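Local coordinates for protein mycobacterial cidal antitoxin MbcA (PDB 6FKG) that neutralises the toxin MbcT, its partner in a type II toxin-antitoxin system, by blocking access to the toxin's active site, at residues 14-19 and 56-61; 19-24 and 77-82; 62-67 and 101-106. One frame throughout, in Å; residues are numbered along the deposited sequence.

Contact 1: 14-19 and 56-61; sequences GAIERL and IELAYV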
loop_
_atom_site.group_PDB
_atom_site.type_symbol
_atom_site.label_atom_id
_atom_site.label_comp_id
_atom_site.label_asym_id
_atom_site.label_seq_id
_atom_site.Cartn_x
_atom_site.Cartn_y
_atom_site.Cartn_z
ATOM N N GLY C 14 21.745 14.821 -28.352
ATOM C CA GLY C 14 23.008 15.515 -28.163
ATOM C C GLY C 14 23.622 15.210 -26.811
ATOM O O GLY C 14 24.829 14.957 -26.709
ATOM N N ALA C 15 22.791 15.227 -25.770
ATOM C CA ALA C 15 23.247 14.896 -24.423
ATOM C C ALA C 15 23.797 13.458 -24.362
ATOM O O ALA C 15 24.857 13.221 -23.789
ATOM C CB ALA C 15 22.111 15.084 -23.411
ATOM N N ILE C 16 23.084 12.516 -24.974
ATOM C CA ILE C 16 23.523 11.111 -25.029
ATOM C C ILE C 16 24.860 10.927 -25.740
ATOM O O ILE C 16 25.745 10.216 -25.259
ATOM C CB ILE C 16 22.480 10.221 -25.751
ATOM C CG1 ILE C 16 21.173 10.185 -24.963
ATOM C CG2 ILE C 16 23.024 8.797 -25.971
ATOM C CD1 ILE C 16 21.359 9.926 -23.494
ATOM N N GLU C 17 24.994 11.553 -26.900
ATOM C CA GLU C 17 26.178 11.364 -27.714
ATOM C C GLU C 17 27.402 11.982 -27.050
ATOM O O GLU C 17 28.512 11.451 -27.166
ATOM C CB GLU C 17 25.964 11.943 -29.114
ATOM C CG GLU C 17 24.960 11.154 -29.946
ATOM C CD GLU C 17 25.234 9.648 -29.942
ATOM O OE1 GLU C 17 26.401 9.244 -30.156
ATOM O OE2 GLU C 17 24.277 8.871 -29.720
ATOM N N ARG C 18 27.202 13.093 -26.345
ATOM C CA ARG C 18 28.318 13.751 -25.668
ATOM C C ARG C 18 28.889 12.853 -24.568
ATOM O O ARG C 18 30.076 12.903 -24.269
ATOM C CB ARG C 18 27.890 15.107 -25.097
ATOM C CG ARG C 18 27.790 16.200 -26.158
ATOM C CD ARG C 18 27.592 17.581 -25.552
ATOM N NE ARG C 18 26.299 17.718 -24.886
ATOM C CZ ARG C 18 25.173 18.068 -25.501
ATOM N NH1 ARG C 18 25.173 18.315 -26.807
ATOM N NH2 ARG C 18 24.044 18.173 -24.811
ATOM N N LEU C 19 28.038 12.014 -23.991
ATOM C CA LEU C 19 28.466 11.094 -22.943
ATOM C C LEU C 19 28.992 9.781 -23.532
ATOM O O LEU C 19 29.642 8.999 -22.847
ATOM C CB LEU C 19 27.306 10.823 -21.989
ATOM C CG LEU C 19 27.474 9.900 -20.781
ATOM C CD1 LEU C 19 28.601 10.368 -19.899
ATOM C CD2 LEU C 19 26.150 9.864 -19.998
ATOM N N ILE C 56 14.497 11.586 -20.852
ATOM C CA ILE C 56 14.727 12.969 -20.473
ATOM C C ILE C 56 15.546 13.038 -19.194
ATOM O O ILE C 56 16.470 13.853 -19.075
ATOM C CB ILE C 56 13.404 13.723 -20.296
ATOM C CG1 ILE C 56 12.701 13.812 -21.648
ATOM C CG2 ILE C 56 13.653 15.101 -19.702
ATOM C CD1 ILE C 56 11.229 14.172 -21.551
ATOM N N GLU C 57 15.233 12.165 -18.241
ATOM C CA GLU C 57 15.977 12.149 -16.989
ATOM C C GLU C 57 17.448 11.786 -17.235
ATOM O O GLU C 57 18.355 12.358 -16.634
ATOM C CB GLU C 57 15.322 11.186 -16.009
ATOM C CG GLU C 57 13.960 11.720 -15.533
ATOM C CD GLU C 57 13.088 10.661 -14.893
ATOM O OE1 GLU C 57 13.501 9.489 -14.841
ATOM O OE2 GLU C 57 11.977 11.001 -14.437
ATOM N N LEU C 58 17.672 10.852 -18.140
ATOM C CA LEU C 58 19.041 10.479 -18.510
ATOM C C LEU C 58 19.786 11.652 -19.157
ATOM O O LEU C 58 20.969 11.878 -18.880
ATOM C CB LEU C 58 19.016 9.284 -19.452
ATOM C CG LEU C 58 20.370 8.808 -19.971
ATOM C CD1 LEU C 58 21.324 8.442 -18.813
ATOM C CD2 LEU C 58 20.167 7.616 -20.925
ATOM N N ALA C 59 19.095 12.401 -20.018
ATOM C CA ALA C 59 19.676 13.609 -20.609
ATOM C C ALA C 59 20.030 14.645 -19.534
ATOM O O ALA C 59 21.114 15.240 -19.582
ATOM C CB ALA C 59 18.717 14.214 -21.662
ATOM N N TYR C 60 19.140 14.860 -18.557
ATOM C CA TYR C 60 19.489 15.714 -17.409
ATOM C C TYR C 60 20.814 15.298 -16.786
ATOM O O TYR C 60 21.686 16.126 -16.516
ATOM C CB TYR C 60 18.445 15.653 -16.297
ATOM C CG TYR C 60 17.087 16.232 -16.630
ATOM C CD1 TYR C 60 16.912 17.118 -17.687
ATOM C CD2 TYR C 60 15.975 15.863 -15.887
ATOM C CE1 TYR C 60 15.653 17.636 -17.984
ATOM C CE2 TYR C 60 14.721 16.369 -16.175
ATOM C CZ TYR C 60 14.562 17.250 -17.223
ATOM O OH TYR C 60 13.297 17.735 -17.488
ATOM N N VAL C 61 20.924 14.006 -16.503
ATOM C CA VAL C 61 22.086 13.492 -15.798
ATOM C C VAL C 61 23.347 13.611 -16.647
ATOM O O VAL C 61 24.397 14.032 -16.150
ATOM C CB VAL C 61 21.862 12.034 -15.367
ATOM C CG1 VAL C 61 23.159 11.414 -14.934
ATOM C CG2 VAL C 61 20.850 11.987 -14.209
#
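Ala15 and Ala59 bring helix 7-19 and helix 52-65 close together: their CA atoms lie 5.4 Å apart, and Ala15 CB reaches Ala59 CB at 3.9 Å. With a single methyl on each side, the backbones can approach this far, and Ala15 CB also lies near the carbonyl oxygen of Ala59. The neighbouring residues Ile16 and Leu58 make the second apolar pair. Ile16 CD1 meets Leu58 CD2 at 3.7 Å and lies nearly as close to CG, so the methyl lies against the CG-CD2 bond of the leucine. The two side chains cross at about a right angle. Leu58 has CG anti to the backbone N (chi1 178°), which carries its branch toward the isoleucine, while Ile16 bends at chi2 (-47°) to bring CD1 across. Val26 of helix 23-30 touches both of these side chains.

The polar groups lie around this patch. Arg18 folds back over its own helix, with Gly14 O 3.3 Å above the plane of its guanidinium, over the centre, and its NH2 forms a salt bridge to Asp63. Tyr60 turns away from helix 7-19, and its OH is hydrogen-bonded to His133 of an MbcT chain.

The direct contact is thus wholly apolar, held by methyl packing and burial, and leaves helix 52-65 able to present another side to the toxin.

Contact 2: 19-24 and 77-82; sequences LGLTYE and WMFSPN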
loop_
_atom_site.group_PDB
_atom_site.type_symbol
_atom_site.label_atom_id
_atom_site.label_comp_id
_atom_site.label_asym_id
_atom_site.label_seq_id
_atom_site.Cartn_x
_atom_site.Cartn_y
_atom_site.Cartn_z
ATOM N N LEU C 19 28.038 12.014 -23.991
ATOM C CA LEU C 19 28.466 11.094 -22.943
ATOM C C LEU C 19 28.992 9.781 -23.532
ATOM O O LEU C 19 29.642 8.999 -22.847
ATOM C CB LEU C 19 27.306 10.823 -21.989
ATOM C CG LEU C 19 27.474 9.900 -20.781
ATOM C CD1 LEU C 19 28.601 10.368 -19.899
ATOM C CD2 LEU C 19 26.150 9.864 -19.998
ATOM N N GLY C 20 28.701 9.544 -24.806
ATOM C CA GLY C 20 29.222 8.373 -25.500
ATOM C C GLY C 20 28.499 7.072 -25.207
ATOM O O GLY C 20 29.051 5.985 -25.408
ATOM N N LEU C 21 27.260 7.164 -24.729
ATOM C CA LEU C 21 26.483 5.963 -24.467
ATOM C C LEU C 21 26.140 5.235 -25.761
ATOM O O LEU C 21 25.943 5.853 -26.807
ATOM C CB LEU C 21 25.198 6.301 -23.717
ATOM C CG LEU C 21 25.403 7.002 -22.369
ATOM C CD1 LEU C 21 24.069 7.115 -21.640
ATOM C CD2 LEU C 21 26.443 6.296 -21.511
ATOM N N THR C 22 26.081 3.916 -25.685
ATOM C CA THR C 22 25.583 3.125 -26.803
ATOM C C THR C 22 24.070 3.058 -26.702
ATOM O O THR C 22 23.522 3.244 -25.620
ATOM C CB THR C 22 26.140 1.706 -26.794
ATOM O OG1 THR C 22 25.576 0.995 -25.687
ATOM C CG2 THR C 22 27.661 1.729 -26.659
ATOM N N TYR C 23 23.393 2.778 -27.811
ATOM C CA TYR C 23 21.934 2.653 -27.766
ATOM C C TYR C 23 21.515 1.431 -26.938
ATOM O O TYR C 23 20.411 1.386 -26.409
ATOM C CB TYR C 23 21.357 2.580 -29.182
ATOM C CG TYR C 23 21.391 3.915 -29.900
ATOM C CD1 TYR C 23 21.121 5.092 -29.212
ATOM C CD2 TYR C 23 21.718 4.006 -31.244
ATOM C CE1 TYR C 23 21.148 6.315 -29.844
ATOM C CE2 TYR C 23 21.750 5.234 -31.891
ATOM C CZ TYR C 23 21.459 6.385 -31.179
ATOM O OH TYR C 23 21.486 7.617 -31.790
ATOM N N GLU C 24 22.393 0.436 -26.819
ATOM C CA GLU C 24 22.088 -0.687 -25.941
ATOM C C GLU C 24 22.093 -0.238 -24.490
ATOM O O GLU C 24 21.221 -0.641 -23.714
ATOM C CB GLU C 24 23.072 -1.840 -26.125
ATOM C CG GLU C 24 22.946 -2.545 -27.466
ATOM C CD GLU C 24 23.466 -1.676 -28.592
ATOM O OE1 GLU C 24 24.372 -0.865 -28.313
ATOM O OE2 GLU C 24 22.951 -1.764 -29.725
ATOM N N TRP C 77 31.887 6.315 -15.096
ATOM C CA TRP C 77 31.192 6.643 -13.836
ATOM C C TRP C 77 29.731 6.189 -13.821
ATOM O O TRP C 77 29.223 5.728 -12.792
ATOM C CB TRP C 77 31.263 8.152 -13.609
ATOM C CG TRP C 77 30.721 8.661 -12.324
ATOM C CD1 TRP C 77 31.402 8.799 -11.141
ATOM C CD2 TRP C 77 29.398 9.182 -12.093
ATOM N NE1 TRP C 77 30.570 9.359 -10.184
ATOM C CE2 TRP C 77 29.339 9.593 -10.744
ATOM C CE3 TRP C 77 28.252 9.309 -12.889
ATOM C CZ2 TRP C 77 28.183 10.141 -10.175
ATOM C CZ3 TRP C 77 27.102 9.863 -12.323
ATOM C CH2 TRP C 77 27.081 10.273 -10.984
ATOM N N MET C 78 29.062 6.307 -14.967
ATOM C CA MET C 78 27.658 5.909 -15.060
ATOM C C MET C 78 27.487 4.434 -14.735
ATOM O O MET C 78 26.450 4.048 -14.195
ATOM C CB MET C 78 27.088 6.192 -16.456
ATOM C CG MET C 78 26.931 7.656 -16.783
ATOM S SD MET C 78 25.625 8.434 -15.821
ATOM C CE MET C 78 24.190 7.543 -16.400
ATOM N N PHE C 79 28.510 3.616 -15.020
ATOM C CA PHE C 79 28.359 2.167 -14.864
ATOM C C PHE C 79 29.223 1.586 -13.753
ATOM O O PHE C 79 29.379 0.368 -13.638
ATOM C CB PHE C 79 28.653 1.479 -16.204
ATOM C CG PHE C 79 27.824 2.034 -17.323
ATOM C CD1 PHE C 79 26.476 1.723 -17.411
ATOM C CD2 PHE C 79 28.370 2.916 -18.247
ATOM C CE1 PHE C 79 25.692 2.262 -18.410
ATOM C CE2 PHE C 79 27.594 3.453 -19.253
ATOM C CZ PHE C 79 26.253 3.130 -19.336
ATOM N N SER C 80 29.759 2.463 -12.913
ATOM C CA SER C 80 30.601 2.028 -11.811
ATOM C C SER C 80 29.826 2.057 -10.514
ATOM O O SER C 80 29.240 3.088 -10.170
ATOM C CB SER C 80 31.836 2.914 -11.689
ATOM O OG SER C 80 32.615 2.871 -12.871
ATOM N N PRO C 81 29.826 0.930 -9.788
ATOM C CA PRO C 81 29.282 0.903 -8.430
ATOM C C PRO C 81 29.916 2.017 -7.625
ATOM O O PRO C 81 31.136 2.145 -7.575
ATOM C CB PRO C 81 29.686 -0.479 -7.908
ATOM C CG PRO C 81 29.792 -1.320 -9.149
ATOM C CD PRO C 81 30.363 -0.385 -10.194
ATOM N N ASN C 82 29.078 2.848 -7.032
ATOM C CA ASN C 82 29.536 4.064 -6.387
ATOM C C ASN C 82 29.241 3.974 -4.895
ATOM O O ASN C 82 28.074 3.854 -4.499
ATOM C CB ASN C 82 28.841 5.276 -7.028
ATOM C CG ASN C 82 29.473 6.599 -6.641
ATOM O OD1 ASN C 82 29.728 6.857 -5.474
ATOM N ND2 ASN C 82 29.749 7.435 -7.637
#
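The Phe79 ring is met at its edge, near the ring plane, by Leu21 CD2, which lies 3.8 Å from Phe79 CE2 and equally close to CZ. On one face sits Met78 CB, 3.9 Å above the plane and offset toward the rim. The leucine therefore bears on the outer end of the ring, the preceding methionine on one face near its rim.

In the second pair, Leu19 CD2 touches Met78 CG at 4.0 Å. CG of Leu19 is anti to the backbone N (chi1 -179°), extending its branch toward the methionine. Met78 bends at chi2 and chi3, curling its chain beyond that CG. Both pairs are apolar and slanted against each other, with 9.5 Å between the CA atoms of Leu19 and Met78.

Gly20, with positive phi (79°), breaks the helical path after Leu19. Thr22 is the N-cap of helix 23-30: its side chain caps a backbone N of the first turn and Glu25 OE1 accepts a bond from Thr22 N, a capping box. The contact joins the turn between helices 7-19 and 23-30 to the end of helix 71-78. Helix 52-65 flanks it, Leu58 and Leu65 touching Met78, and Ala91 of helix 90-95 packs on Met78 and Phe79.

Contact 3: 62-67 and 101-106; sequences ADALAE and RVLALI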
loop_
_atom_site.group_PDB
_atom_site.type_symbol
_atom_site.label_atom_id
_atom_site.label_comp_id
_atom_site.label_asym_id
_atom_site.label_seq_id
_atom_site.Cartn_x
_atom_site.Cartn_y
_atom_site.Cartn_z
ATOM N N ALA C 62 23.242 13.248 -17.925
ATOM C CA ALA C 62 24.385 13.342 -18.827
ATOM C C ALA C 62 24.904 14.779 -18.919
ATOM O O ALA C 62 26.113 15.022 -18.865
ATOM C CB ALA C 62 24.013 12.842 -20.192
ATOM N N ASP C 63 23.992 15.729 -19.080
ATOM C CA ASP C 63 24.396 17.122 -19.178
ATOM C C ASP C 63 24.999 17.619 -17.867
ATOM O O ASP C 63 26.001 18.330 -17.883
ATOM C CB ASP C 63 23.218 18.000 -19.582
ATOM C CG ASP C 63 23.018 18.047 -21.083
ATOM O OD1 ASP C 63 23.942 17.645 -21.831
ATOM O OD2 ASP C 63 21.933 18.487 -21.513
ATOM N N ALA C 64 24.399 17.245 -16.738
ATOM C CA ALA C 64 24.904 17.679 -15.429
ATOM C C ALA C 64 26.305 17.113 -15.183
ATOM O O ALA C 64 27.214 17.810 -14.712
ATOM C CB ALA C 64 23.967 17.250 -14.315
ATOM N N LEU C 65 26.456 15.839 -15.498
ATOM C CA LEU C 65 27.709 15.124 -15.246
ATOM C C LEU C 65 28.899 15.757 -15.975
ATOM O O LEU C 65 30.030 15.685 -15.502
ATOM C CB LEU C 65 27.543 13.654 -15.649
ATOM C CG LEU C 65 28.648 12.670 -15.286
ATOM C CD1 LEU C 65 28.909 12.667 -13.782
ATOM C CD2 LEU C 65 28.274 11.274 -15.778
ATOM N N ALA C 66 28.640 16.416 -17.102
ATOM C CA ALA C 66 29.721 17.027 -17.889
ATOM C C ALA C 66 30.399 18.160 -17.125
ATOM O O ALA C 66 31.538 18.528 -17.411
ATOM C CB ALA C 66 29.184 17.536 -19.245
ATOM N N GLU C 67 29.705 18.722 -16.143
ATOM C CA GLU C 67 30.304 19.776 -15.341
ATOM C C GLU C 67 31.444 19.266 -14.449
ATOM O O GLU C 67 32.303 20.038 -14.039
ATOM C CB GLU C 67 29.239 20.461 -14.469
ATOM C CG GLU C 67 29.746 21.768 -13.847
ATOM C CD GLU C 67 28.741 22.434 -12.900
ATOM O OE1 GLU C 67 27.663 21.847 -12.655
ATOM O OE2 GLU C 67 29.039 23.554 -12.406
ATOM N N ARG C 101 18.538 11.745 -7.099
ATOM C CA ARG C 101 19.651 11.453 -6.194
ATOM C C ARG C 101 20.972 11.572 -6.929
ATOM O O ARG C 101 21.972 12.038 -6.374
ATOM C CB ARG C 101 19.519 10.044 -5.591
ATOM C CG ARG C 101 20.667 9.661 -4.635
ATOM C CD ARG C 101 20.279 9.904 -3.191
ATOM N NE ARG C 101 21.377 9.741 -2.236
ATOM C CZ ARG C 101 21.894 8.571 -1.855
ATOM N NH1 ARG C 101 21.434 7.424 -2.362
ATOM N NH2 ARG C 101 22.893 8.546 -0.974
ATOM N N VAL C 102 20.985 11.114 -8.179
ATOM C CA VAL C 102 22.182 11.217 -9.009
ATOM C C VAL C 102 22.545 12.684 -9.276
ATOM O O VAL C 102 23.707 13.075 -9.191
ATOM C CB VAL C 102 21.994 10.473 -10.351
ATOM C CG1 VAL C 102 23.253 10.594 -11.200
ATOM C CG2 VAL C 102 21.633 9.002 -10.098
ATOM N N LEU C 103 21.553 13.501 -9.616
ATOM C CA LEU C 103 21.784 14.936 -9.792
ATOM C C LEU C 103 22.297 15.589 -8.509
ATOM O O LEU C 103 23.147 16.494 -8.558
ATOM C CB LEU C 103 20.500 15.648 -10.242
ATOM C CG LEU C 103 19.994 15.275 -11.644
ATOM C CD1 LEU C 103 18.711 16.061 -11.979
ATOM C CD2 LEU C 103 21.084 15.524 -12.696
ATOM N N ALA C 104 21.773 15.147 -7.368
ATOM C CA ALA C 104 22.212 15.696 -6.088
ATOM C C ALA C 104 23.683 15.334 -5.837
ATOM O O ALA C 104 24.481 16.196 -5.421
ATOM C CB ALA C 104 21.307 15.203 -4.936
ATOM N N LEU C 105 24.058 14.083 -6.111
ATOM C CA LEU C 105 25.473 13.697 -5.987
ATOM C C LEU C 105 26.369 14.548 -6.920
ATOM O O LEU C 105 27.416 15.033 -6.508
ATOM C CB LEU C 105 25.666 12.197 -6.277
ATOM C CG LEU C 105 27.127 11.717 -6.358
ATOM C CD1 LEU C 105 27.906 12.107 -5.114
ATOM C CD2 LEU C 105 27.208 10.206 -6.573
ATOM N N ILE C 106 25.946 14.764 -8.162
ATOM C CA ILE C 106 26.726 15.585 -9.096
ATOM C C ILE C 106 26.897 17.013 -8.569
ATOM O O ILE C 106 27.982 17.606 -8.646
ATOM C CB ILE C 106 26.073 15.569 -10.497
ATOM C CG1 ILE C 106 26.241 14.170 -11.104
ATOM C CG2 ILE C 106 26.651 16.654 -11.410
ATOM C CD1 ILE C 106 25.315 13.897 -12.314
#
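Ala64 O is approached from two quarters: Glu67 N donates a hydrogen bond to it at 3.0 Å, and Ile106 CG2 from helix 99-110 comes to 3.5 Å. The bond joins residues three apart; the methyl adds only packing against the carbonyl.

Ile106 has the largest share of the contact, and its two branches divide the work. CG2 lies over Ala64, 4.0 Å from Ala64 CB as well as close to the carbonyl. With CG1 beside the backbone N (chi1 -69°) and the chain then extended at chi2 (164°), CD1 is carried to Leu65, where it lies 3.9 Å from Leu65 N and 4.0 Å from CB. Leu65 answers with CD1, which rests near both CG1 and CD1 of the isoleucine; the two side chains cross at about a right angle. One turn earlier on helix 99-110, Leu103 reaches across with CD2 to touch Ala64 CB at 3.7 Å, so the alanine methyl meets both the leucine and the isoleucine, from directions roughly perpendicular to each other.

Leu65 also packs on Trp77 and Ala74 of helix 71-78. Toward the toxin, Glu67 OE2 forms a salt bridge with Arg33 of one MbcT chain and a hydrogen bond with Gln160 of another, while Leu103 packs on Arg43 of the former.

The chemistry is split: between the helices there is only apolar contact, the small alanine allowing a close approach, whereas Glu67 turns its carboxylate to the toxin, and Asp63 and Arg101 have charged partners within the antitoxin, Arg18 and Glu86.

Overall arrangement
Contacts 1 and 3 are in series along the chain and share helix 52-65, first against helix 7-19 and then, about 10 Å on between centres, against helix 99-110. Contact 2 alternates with both in sequence: it shares Leu19 with contact 1, whose centre is about 11 Å away, and reaches contact 3 at about 13 Å through Trp77, which packs on Val102 and Leu105. Met78 likewise meets Val61 of contact 1. Helices 52-65 and 71-78 therefore both link the early helices to helix 99-110, making one continuous all-helical core whose outer residues, Tyr60 and Glu67 among them, engage MbcT.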